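PDB 3KD4: putative protease from Parabacteroides distasonis ATCC 8503, which is probably an exported protease, though its activity and substrates have not been established. Local coordinates for residues E244-I255 / L294-I303; E306-T317 / L352-I363. All coordinates share one frame; numbering follows the deposited sequence. Where two conformers were deposited one is given.

Contact 1 of 2, residues E244-I255 / L294-I303; sequences EQEKVNIIRDHI and LNVMLNAAGI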
loop_
_atom_site.group_PDB
_atom_site.type_symbol
_atom_site.label_atom_id
_atom_site.label_comp_id
_atom_site.label_asym_id
_atom_site.label_seq_id
_atom_site.Cartn_x
_atom_site.Cartn_y
_atom_site.Cartn_z
ATOM N N GLU A 244 -0.746 8.520 31.428
ATOM C CA GLU A 244 -1.117 8.898 30.072
ATOM C C GLU A 244 -1.108 7.728 29.103
ATOM O O GLU A 244 -1.936 7.669 28.206
ATOM C CB GLU A 244 -0.203 9.997 29.593
ATOM C CG GLU A 244 -0.506 11.290 30.271
ATOM C CD GLU A 244 0.296 12.445 29.710
ATOM O OE1 GLU A 244 0.965 12.276 28.659
ATOM O OE2 GLU A 244 0.246 13.532 30.335
ATOM N N GLN A 245 -0.195 6.777 29.301
ATOM C CA GLN A 245 -0.122 5.658 28.402
ATOM C C GLN A 245 -1.405 4.816 28.481
ATOM O O GLN A 245 -1.892 4.294 27.467
ATOM C CB GLN A 245 1.110 4.808 28.678
ATOM C CG GLN A 245 1.288 3.649 27.679
ATOM C CD GLN A 245 1.522 4.148 26.259
ATOM O OE1 GLN A 245 2.461 4.873 26.020
ATOM N NE2 GLN A 245 0.652 3.771 25.325
ATOM N N GLU A 246 -1.939 4.679 29.692
ATOM C CA GLU A 246 -3.127 3.870 29.901
ATOM C C GLU A 246 -4.272 4.521 29.121
ATOM O O GLU A 246 -5.056 3.844 28.501
ATOM C CB GLU A 246 -3.470 3.775 31.405
ATOM C CG GLU A 246 -4.719 2.953 31.658
ATOM C CD GLU A 246 -5.092 2.825 33.129
ATOM O OE1 GLU A 246 -4.206 2.989 34.004
ATOM O OE2 GLU A 246 -6.289 2.567 33.401
ATOM N N LYS A 247 -4.340 5.846 29.158
ATOM C CA LYS A 247 -5.378 6.562 28.440
ATOM C C LYS A 247 -5.317 6.316 26.940
ATOM O O LYS A 247 -6.356 6.089 26.303
ATOM C CB LYS A 247 -5.291 8.049 28.711
ATOM C CG LYS A 247 -5.535 8.454 30.135
ATOM C CD LYS A 247 -5.470 9.950 30.188
ATOM C CE LYS A 247 -5.822 10.521 31.531
ATOM N NZ LYS A 247 -5.818 12.014 31.374
ATOM N N VAL A 248 -4.115 6.365 26.371
ATOM C CA VAL A 248 -3.941 6.067 24.943
ATOM C C VAL A 248 -4.424 4.636 24.669
ATOM O O VAL A 248 -5.178 4.382 23.723
ATOM C CB VAL A 248 -2.454 6.252 24.461
ATOM C CG1 VAL A 248 -2.276 5.734 23.005
ATOM C CG2 VAL A 248 -1.998 7.723 24.610
ATOM N N ASN A 249 -4.018 3.699 25.511
ATOM C CA ASN A 249 -4.400 2.297 25.297
ATOM C C ASN A 249 -5.898 2.084 25.333
ATOM O O ASN A 249 -6.439 1.361 24.512
ATOM C CB ASN A 249 -3.744 1.403 26.336
ATOM C CG ASN A 249 -2.225 1.474 26.296
ATOM O OD1 ASN A 249 -1.623 1.893 25.292
ATOM N ND2 ASN A 249 -1.599 1.047 27.391
ATOM N N ILE A 250 -6.561 2.726 26.282
ATOM C CA ILE A 250 -8.009 2.613 26.409
ATOM C C ILE A 250 -8.691 3.120 25.124
ATOM O O ILE A 250 -9.531 2.423 24.535
ATOM C CB ILE A 250 -8.515 3.376 27.658
ATOM C CG1 ILE A 250 -8.105 2.624 28.942
ATOM C CG2 ILE A 250 -10.045 3.545 27.605
ATOM C CD1 ILE A 250 -8.310 3.414 30.268
ATOM N N ILE A 251 -8.264 4.285 24.638
ATOM C CA ILE A 251 -8.892 4.899 23.474
ATOM C C ILE A 251 -8.607 4.067 22.210
ATOM O O ILE A 251 -9.524 3.680 21.482
ATOM C CB ILE A 251 -8.454 6.366 23.286
ATOM C CG1 ILE A 251 -8.849 7.227 24.504
ATOM C CG2 ILE A 251 -9.030 6.953 21.958
ATOM C CD1 ILE A 251 -10.334 7.342 24.762
ATOM N N ARG A 252 -7.338 3.781 21.964
ATOM C CA ARG A 252 -6.930 2.953 20.832
ATOM C C ARG A 252 -7.659 1.608 20.811
ATOM O O ARG A 252 -8.161 1.191 19.785
ATOM C CB ARG A 252 -5.422 2.717 20.891
ATOM C CG ARG A 252 -4.815 2.141 19.639
ATOM C CD ARG A 252 -3.363 1.690 19.877
ATOM N NE ARG A 252 -3.358 0.682 20.925
ATOM C CZ ARG A 252 -2.830 0.811 22.141
ATOM N NH1 ARG A 252 -2.152 1.911 22.499
ATOM N NH2 ARG A 252 -2.962 -0.192 23.014
ATOM N N ASP A 253 -7.697 0.920 21.945
ATOM C CA ASP A 253 -8.328 -0.397 22.010
ATOM C C ASP A 253 -9.819 -0.289 21.812
ATOM O O ASP A 253 -10.408 -1.124 21.136
ATOM C CB ASP A 253 -8.037 -1.080 23.345
ATOM C CG ASP A 253 -6.575 -1.499 23.472
ATOM O OD1 ASP A 253 -5.876 -1.548 22.435
ATOM O OD2 ASP A 253 -6.124 -1.760 24.605
ATOM N N HIS A 254 -10.448 0.730 22.395
ATOM C CA HIS A 254 -11.870 0.910 22.135
ATOM C C HIS A 254 -12.168 1.026 20.643
ATOM O O HIS A 254 -13.105 0.401 20.151
ATOM C CB HIS A 254 -12.449 2.121 22.818
ATOM C CG HIS A 254 -13.933 2.209 22.649
ATOM N ND1 HIS A 254 -14.808 1.480 23.427
ATOM C CD2 HIS A 254 -14.691 2.882 21.748
ATOM C CE1 HIS A 254 -16.046 1.725 23.030
ATOM N NE2 HIS A 254 -16.002 2.580 22.020
ATOM N N ILE A 255 -11.359 1.820 19.932
ATOM C CA ILE A 255 -11.564 2.005 18.520
ATOM C C ILE A 255 -11.263 0.744 17.734
ATOM O O ILE A 255 -12.072 0.325 16.910
ATOM C CB ILE A 255 -10.808 3.250 17.948
ATOM C CG1 ILE A 255 -11.484 4.518 18.468
ATOM C CG2 ILE A 255 -10.888 3.230 16.428
ATOM C CD1 ILE A 255 -10.622 5.763 18.567
ATOM N N LEU A 294 -9.949 8.881 16.415
ATOM C CA LEU A 294 -8.898 8.604 17.384
ATOM C C LEU A 294 -8.247 9.930 17.840
ATOM O O LEU A 294 -8.080 10.184 19.018
ATOM C CB LEU A 294 -7.885 7.674 16.707
ATOM C CG LEU A 294 -6.619 7.210 17.419
ATOM C CD1 LEU A 294 -6.941 6.456 18.727
ATOM C CD2 LEU A 294 -5.758 6.370 16.442
ATOM N N ASN A 295 -7.886 10.781 16.879
ATOM C CA ASN A 295 -7.336 12.103 17.192
ATOM C C ASN A 295 -8.259 12.942 18.107
ATOM O O ASN A 295 -7.802 13.500 19.120
ATOM C CB ASN A 295 -7.055 12.835 15.868
ATOM C CG ASN A 295 -6.436 14.194 16.073
ATOM O OD1 ASN A 295 -5.437 14.338 16.773
ATOM N ND2 ASN A 295 -7.052 15.202 15.483
ATOM N N VAL A 296 -9.540 13.011 17.773
ATOM C CA VAL A 296 -10.508 13.771 18.581
ATOM C C VAL A 296 -10.589 13.198 20.003
ATOM O O VAL A 296 -10.573 13.927 20.986
ATOM C CB VAL A 296 -11.901 13.744 17.947
ATOM C CG1 VAL A 296 -12.980 14.194 18.946
ATOM C CG2 VAL A 296 -11.914 14.607 16.651
HETATM N N MSE A 297 -10.624 11.881 20.102
HETATM C CA MSE A 297 -10.793 11.239 21.406
HETATM C C MSE A 297 -9.515 11.365 22.231
HETATM O O MSE A 297 -9.571 11.708 23.422
HETATM C CB MSE A 297 -11.207 9.787 21.220
HETATM C CG MSE A 297 -12.588 9.664 20.671
HETATM SE SE MSE A 297 -13.272 7.811 20.590
HETATM C CE MSE A 297 -13.749 7.690 22.491
ATOM N N LEU A 298 -8.359 11.095 21.622
ATOM C CA LEU A 298 -7.083 11.303 22.341
ATOM C C LEU A 298 -6.954 12.727 22.883
ATOM O O LEU A 298 -6.685 12.920 24.068
ATOM C CB LEU A 298 -5.877 10.975 21.473
ATOM C CG LEU A 298 -5.736 9.499 21.093
ATOM C CD1 LEU A 298 -4.658 9.347 19.999
ATOM C CD2 LEU A 298 -5.417 8.651 22.320
ATOM N N ASN A 299 -7.177 13.728 22.031
ATOM C CA ASN A 299 -7.109 15.117 22.494
ATOM C C ASN A 299 -8.096 15.411 23.613
ATOM O O ASN A 299 -7.740 16.094 24.574
ATOM C CB ASN A 299 -7.287 16.096 21.352
ATOM C CG ASN A 299 -6.011 16.257 20.538
ATOM O OD1 ASN A 299 -5.027 16.776 21.034
ATOM N ND2 ASN A 299 -6.024 15.783 19.301
ATOM N N ALA A 300 -9.311 14.880 23.504
ATOM C CA ALA A 300 -10.332 15.139 24.516
ATOM C C ALA A 300 -9.904 14.524 25.832
ATOM O O ALA A 300 -10.265 15.031 26.893
ATOM C CB ALA A 300 -11.711 14.612 24.062
ATOM N N ALA A 301 -9.129 13.440 25.759
ATOM C CA ALA A 301 -8.612 12.750 26.925
ATOM C C ALA A 301 -7.341 13.347 27.530
ATOM O O ALA A 301 -6.823 12.790 28.491
ATOM C CB ALA A 301 -8.379 11.273 26.600
ATOM N N GLY A 302 -6.848 14.468 27.004
ATOM C CA GLY A 302 -5.655 15.110 27.538
ATOM C C GLY A 302 -4.360 14.620 26.911
ATOM O O GLY A 302 -3.298 14.828 27.485
ATOM N N ILE A 303 -4.429 13.955 25.746
ATOM C CA ILE A 303 -3.211 13.474 25.050
ATOM C C ILE A 303 -3.062 14.298 23.774
ATOM O O ILE A 303 -3.847 14.146 22.813
ATOM C CB ILE A 303 -3.265 11.969 24.725
ATOM C CG1 ILE A 303 -3.589 11.155 25.983
ATOM C CG2 ILE A 303 -1.950 11.474 24.082
ATOM C CD1 ILE A 303 -2.510 11.165 27.047
#
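Ile251 of 244-255 packs on Leu294, Met297 and Leu298 of 294-303, and its atoms can be followed outward one by one. CB rests on Leu298 CD2 at 3.9 Å. From there the side chain forks: CG2, anti to the backbone N, reaches Met297 CB at 3.6 Å and also touches Leu294 CD1, while CG1 carries CD1 outward to the methyl CE of Met297, a selenomethionine. One turn on, Ile255 puts CD1 3.5 Å from Leu294 CA and lies against both Leu294 CD1 and the selenium of Met297.

The two helix segments run nearly antiparallel at 151°, their axes 9.9 Å apart at closest approach. At the other end the chain has left the helix through a Schellman motif at Gly302, and Ile303 folds back over the first turns of 244-255. Its CG2 meets Val248 CG2 at 3.8 Å, the two side chains crossing at about a right angle, and its CD1 sits on Glu244 CB at 3.6 Å. The carboxylate of Glu244 passes beside Ile303 CD1, and OE1 is hydrogen-bonded to the backbone N of Asp335.

Lys247 stretches its extended chain past Ala301 and gives NZ to Ala301 O at 3.2 Å, nearly in line with the carbonyl (C=O...N angle 165°). The arrangement is one of two roughly antiparallel helices packed together and against strands 327-334 and 337-341 of the antiparallel sheet, which touch Val248 and Leu294. The interface is therefore chiefly apolar, with one lysine bond beside the C-terminal end of a helix, whose dipole may make Ala301 O a better acceptor.

Contact 2 of 2, residues E306-T317 / L352-I363; sequences EVLAVYPGHLDT and LDKVVSLSGTSI. With GOL (glycerol), chain N.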
loop_
_atom_site.group_PDB
_atom_site.type_symbol
_atom_site.label_atom_id
_atom_site.label_comp_id
_atom_site.label_asym_id
_atom_site.label_seq_id
_atom_site.Cartn_x
_atom_site.Cartn_y
_atom_site.Cartn_z
ATOM N N GLU A 306 -2.296 14.563 16.796
ATOM C CA GLU A 306 -2.528 15.113 15.457
ATOM C C GLU A 306 -2.571 14.006 14.403
ATOM O O GLU A 306 -1.845 13.012 14.513
ATOM C CB GLU A 306 -1.361 16.025 15.094
ATOM C CG GLU A 306 -1.610 17.488 15.182
ATOM C CD GLU A 306 -0.469 18.294 14.520
ATOM O OE1 GLU A 306 0.641 18.263 15.064
ATOM O OE2 GLU A 306 -0.706 18.908 13.452
ATOM N N VAL A 307 -3.348 14.219 13.348
ATOM C CA VAL A 307 -3.367 13.321 12.198
ATOM C C VAL A 307 -2.116 13.592 11.351
ATOM O O VAL A 307 -1.654 14.741 11.224
ATOM C CB VAL A 307 -4.684 13.472 11.386
ATOM C CG1 VAL A 307 -4.669 12.598 10.137
ATOM C CG2 VAL A 307 -5.906 13.137 12.281
ATOM N N LEU A 308 -1.552 12.520 10.803
ATOM C CA LEU A 308 -0.395 12.590 9.922
ATOM C C LEU A 308 -0.743 11.981 8.582
ATOM O O LEU A 308 -1.440 10.966 8.507
ATOM C CB LEU A 308 0.777 11.790 10.514
ATOM C CG LEU A 308 1.156 12.035 11.978
ATOM C CD1 LEU A 308 2.382 11.161 12.358
ATOM C CD2 LEU A 308 1.449 13.535 12.216
ATOM N N ALA A 309 -0.224 12.591 7.540
ATOM C CA ALA A 309 -0.292 12.070 6.192
ATOM C C ALA A 309 1.075 11.480 5.816
ATOM O O ALA A 309 2.117 12.073 6.111
ATOM C CB ALA A 309 -0.699 13.176 5.209
ATOM N N VAL A 310 1.057 10.318 5.165
ATOM C CA VAL A 310 2.270 9.651 4.707
ATOM C C VAL A 310 2.301 9.656 3.189
ATOM O O VAL A 310 1.353 9.168 2.530
ATOM C CB VAL A 310 2.319 8.167 5.225
ATOM C CG1 VAL A 310 3.662 7.484 4.874
ATOM C CG2 VAL A 310 2.049 8.118 6.759
ATOM N N TYR A 311 3.362 10.240 2.644
ATOM C CA TYR A 311 3.603 10.327 1.221
ATOM C C TYR A 311 4.798 9.472 0.839
ATOM O O TYR A 311 5.691 9.231 1.666
ATOM C CB TYR A 311 4.020 11.747 0.835
ATOM C CG TYR A 311 3.001 12.817 1.054
ATOM C CD1 TYR A 311 2.913 13.496 2.264
ATOM C CD2 TYR A 311 2.124 13.157 0.047
ATOM C CE1 TYR A 311 1.970 14.532 2.426
ATOM C CE2 TYR A 311 1.209 14.149 0.213
ATOM C CZ TYR A 311 1.133 14.830 1.389
ATOM O OH TYR A 311 0.160 15.786 1.495
ATOM N N PRO A 312 4.869 9.080 -0.440
ATOM C CA PRO A 312 6.097 8.486 -0.949
ATOM C C PRO A 312 7.264 9.403 -0.731
ATOM O O PRO A 312 7.138 10.642 -0.784
ATOM C CB PRO A 312 5.831 8.305 -2.450
ATOM C CG PRO A 312 4.347 8.301 -2.587
ATOM C CD PRO A 312 3.799 9.144 -1.454
ATOM N N GLY A 313 8.416 8.806 -0.485
ATOM C CA GLY A 313 9.553 9.553 -0.074
ATOM C C GLY A 313 10.214 10.377 -1.154
ATOM O O GLY A 313 10.938 11.308 -0.842
ATOM N N HIS A 314 9.987 10.104 -2.415
ATOM C CA HIS A 314 10.648 10.805 -3.513
ATOM C C HIS A 314 9.863 12.055 -3.984
ATOM O O HIS A 314 10.274 12.724 -4.890
ATOM C CB HIS A 314 10.831 9.822 -4.694
ATOM C CG HIS A 314 9.544 9.283 -5.253
ATOM N ND1 HIS A 314 8.985 8.089 -4.839
ATOM C CD2 HIS A 314 8.720 9.770 -6.216
ATOM C CE1 HIS A 314 7.869 7.871 -5.517
ATOM N NE2 HIS A 314 7.686 8.877 -6.356
ATOM N N LEU A 315 8.710 12.332 -3.382
ATOM C CA LEU A 315 7.831 13.386 -3.886
ATOM C C LEU A 315 8.126 14.746 -3.278
ATOM O O LEU A 315 8.453 14.863 -2.090
ATOM C CB LEU A 315 6.396 13.092 -3.527
ATOM C CG LEU A 315 5.608 12.061 -4.272
ATOM C CD1 LEU A 315 4.209 12.145 -3.621
ATOM C CD2 LEU A 315 5.577 12.315 -5.798
ATOM N N ASP A 316 7.936 15.779 -4.079
ATOM C CA ASP A 316 7.980 17.129 -3.559
ATOM C C ASP A 316 6.629 17.415 -2.965
ATOM O O ASP A 316 5.680 17.684 -3.687
ATOM C CB ASP A 316 8.292 18.109 -4.675
ATOM C CG ASP A 316 8.206 19.573 -4.211
ATOM O OD1 ASP A 316 7.885 19.866 -3.044
ATOM O OD2 ASP A 316 8.426 20.421 -5.063
ATOM N N THR A 317 6.533 17.339 -1.647
ATOM C CA THR A 317 5.245 17.462 -0.979
ATOM C C THR A 317 4.750 18.925 -0.915
ATOM O O THR A 317 3.600 19.151 -0.603
ATOM C CB THR A 317 5.233 16.798 0.425
ATOM O OG1 THR A 317 6.222 17.393 1.247
ATOM C CG2 THR A 317 5.532 15.306 0.289
ATOM N N LEU A 352 12.004 5.953 4.454
ATOM C CA LEU A 352 11.612 5.651 3.072
ATOM C C LEU A 352 10.452 6.562 2.613
ATOM O O LEU A 352 10.295 6.837 1.446
ATOM C CB LEU A 352 11.215 4.187 2.945
ATOM C CG LEU A 352 12.361 3.159 3.021
ATOM C CD1 LEU A 352 11.834 1.767 2.707
ATOM C CD2 LEU A 352 13.497 3.530 2.064
ATOM N N ASP A 353 9.643 7.021 3.558
ATOM C CA ASP A 353 8.464 7.821 3.275
ATOM C C ASP A 353 8.585 9.193 3.930
ATOM O O ASP A 353 9.390 9.388 4.811
ATOM C CB ASP A 353 7.224 7.133 3.839
ATOM C CG ASP A 353 6.948 5.776 3.176
ATOM O OD1 ASP A 353 7.395 5.540 2.030
ATOM O OD2 ASP A 353 6.302 4.943 3.829
ATOM N N LYS A 354 7.759 10.114 3.472
ATOM C CA LYS A 354 7.702 11.468 4.006
ATOM C C LYS A 354 6.424 11.570 4.813
ATOM O O LYS A 354 5.337 11.279 4.309
ATOM C CB LYS A 354 7.730 12.484 2.867
ATOM C CG LYS A 354 9.132 12.925 2.484
ATOM C CD LYS A 354 9.162 13.722 1.172
ATOM C CE LYS A 354 10.608 13.994 0.727
ATOM N NZ LYS A 354 10.649 15.147 -0.209
ATOM N N VAL A 355 6.554 11.961 6.063
ATOM C CA VAL A 355 5.423 12.023 6.978
ATOM C C VAL A 355 5.211 13.477 7.347
ATOM O O VAL A 355 6.157 14.165 7.745
ATOM C CB VAL A 355 5.689 11.151 8.197
ATOM C CG1 VAL A 355 4.570 11.267 9.250
ATOM C CG2 VAL A 355 5.914 9.714 7.730
ATOM N N VAL A 356 3.989 13.962 7.159
ATOM C CA VAL A 356 3.680 15.371 7.445
ATOM C C VAL A 356 2.411 15.474 8.250
ATOM O O VAL A 356 1.381 14.869 7.864
ATOM C CB VAL A 356 3.519 16.169 6.143
ATOM C CG1 VAL A 356 3.360 17.656 6.465
ATOM C CG2 VAL A 356 4.686 15.925 5.191
ATOM N N SER A 357 2.435 16.213 9.365
ATOM C CA SER A 357 1.215 16.465 10.124
ATOM C C SER A 357 0.233 17.351 9.304
ATOM O O SER A 357 0.649 18.061 8.397
ATOM C CB SER A 357 1.549 17.171 11.434
ATOM O OG SER A 357 1.912 18.512 11.200
ATOM N N LEU A 358 -1.053 17.295 9.613
ATOM C CA LEU A 358 -2.054 18.156 8.944
ATOM C C LEU A 358 -1.877 19.655 9.191
ATOM O O LEU A 358 -2.349 20.478 8.399
ATOM C CB LEU A 358 -3.489 17.746 9.295
ATOM C CG LEU A 358 -3.956 16.336 8.887
ATOM C CD1 LEU A 358 -5.488 16.229 8.793
ATOM C CD2 LEU A 358 -3.323 15.822 7.620
ATOM N N SER A 359 -1.143 20.003 10.237
ATOM C CA SER A 359 -0.740 21.378 10.464
ATOM C C SER A 359 0.527 21.685 9.673
ATOM O O SER A 359 1.012 22.776 9.762
ATOM C CB SER A 359 -0.525 21.653 11.956
ATOM O OG SER A 359 0.480 20.812 12.487
ATOM N N GLY A 360 1.074 20.733 8.911
ATOM C CA GLY A 360 2.142 21.031 7.950
ATOM C C GLY A 360 3.600 20.802 8.291
ATOM O O GLY A 360 4.488 21.220 7.536
ATOM N N THR A 361 3.875 20.144 9.406
ATOM C CA THR A 361 5.235 19.879 9.854
ATOM C C THR A 361 5.696 18.503 9.383
ATOM O O THR A 361 5.042 17.491 9.639
ATOM C CB THR A 361 5.288 19.907 11.402
ATOM O OG1 THR A 361 4.828 21.176 11.842
ATOM C CG2 THR A 361 6.720 19.615 11.998
ATOM N N SER A 362 6.821 18.485 8.671
ATOM C CA SER A 362 7.473 17.249 8.287
ATOM C C SER A 362 8.055 16.578 9.546
ATOM O O SER A 362 8.512 17.244 10.469
ATOM C CB SER A 362 8.605 17.524 7.303
ATOM O OG SER A 362 8.100 18.237 6.180
ATOM N N ILE A 363 7.985 15.263 9.584
ATOM C CA ILE A 363 8.497 14.491 10.727
ATOM C C ILE A 363 9.526 13.475 10.247
ATOM O O ILE A 363 9.242 12.640 9.403
ATOM C CB ILE A 363 7.392 13.764 11.446
ATOM C CG1 ILE A 363 6.308 14.747 11.861
ATOM C CG2 ILE A 363 7.966 13.003 12.681
ATOM C CD1 ILE A 363 5.138 14.116 12.583
HETATM C C1 GOL N . 10.891 6.757 -2.654
HETATM O O1 GOL N . 9.497 6.812 -2.931
HETATM C C2 GOL N . 11.322 5.786 -1.527
HETATM O O2 GOL N . 12.226 6.411 -0.623
HETATM C C3 GOL N . 12.021 4.559 -2.087
HETATM O O3 GOL N . 11.062 3.606 -2.457
HETATM O O HOH W 1 2.743 19.072 13.812
HETATM O O HOH W 2 8.431 5.786 -0.497
HETATM O O HOH W 3 9.146 17.407 -0.167
#
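Strands 306-312 and 353-357 are antiparallel neighbours inside a five-stranded sheet. Two hydrogen-bonded pairs form the ladder: Ala309 N to Val356 O (2.8 Å) with its return bond, and Tyr311 N to Lys354 O with its return. Leu308, Val310, Val355 and Ser357 share one face; there Leu308 CD1 lies 3.8 Å from Val355 CG1, and its CD2 meets Ile363 CD1 roughly at right angles. On the other face, Val356 CG2 approaches Tyr311 CE1 obliquely, and Thr317 CG2, from the same segment as the tyrosine, lies over the rim of one face of its ring.

Further bonds tie the ends. Lys354, extended beyond CG, runs past Gly313 O and donates NZ to Leu315 O at 2.9 Å, with a water linking NZ to Thr317 N. At the far end a backbone bond joins Leu358 N, in the type I turn 357-360, to Val307 O at 3.1 Å, and a water bridges Glu306 OE1 to Ser357 OG. Asp353 pairs with Arg349, and its OD1 shares a water with Gly313 N and a glycerol, probably from the crystallisation liquor. This is the regular ladder of neighbouring strands in an antiparallel sheet, with Leu215 of helix 211-222 packed on the Tyr311 and Val356 face.

After the N-terminal eight-stranded sheet and helices 211-222 and 228-238, the chain forms helix 244-258 and later returns as helix 287-300 to close contact 1. Within a few residues it enters strand 305-312, which opens contact 2; strands 327-334 and 337-341 follow before the chain comes back at 353-357 to close that second loop. The two loops are thus in series, neither enclosing nor crossing the other. Their centres lie 22 Å apart, yet they meet where helix gives way to strand: Asn295 CB packs on Val307 CG2 at 3.8 Å. Contact 1 joins two helices to each other, contact 2 joins two strands of the sheet, and strands 327-334 and 337-341 touch both.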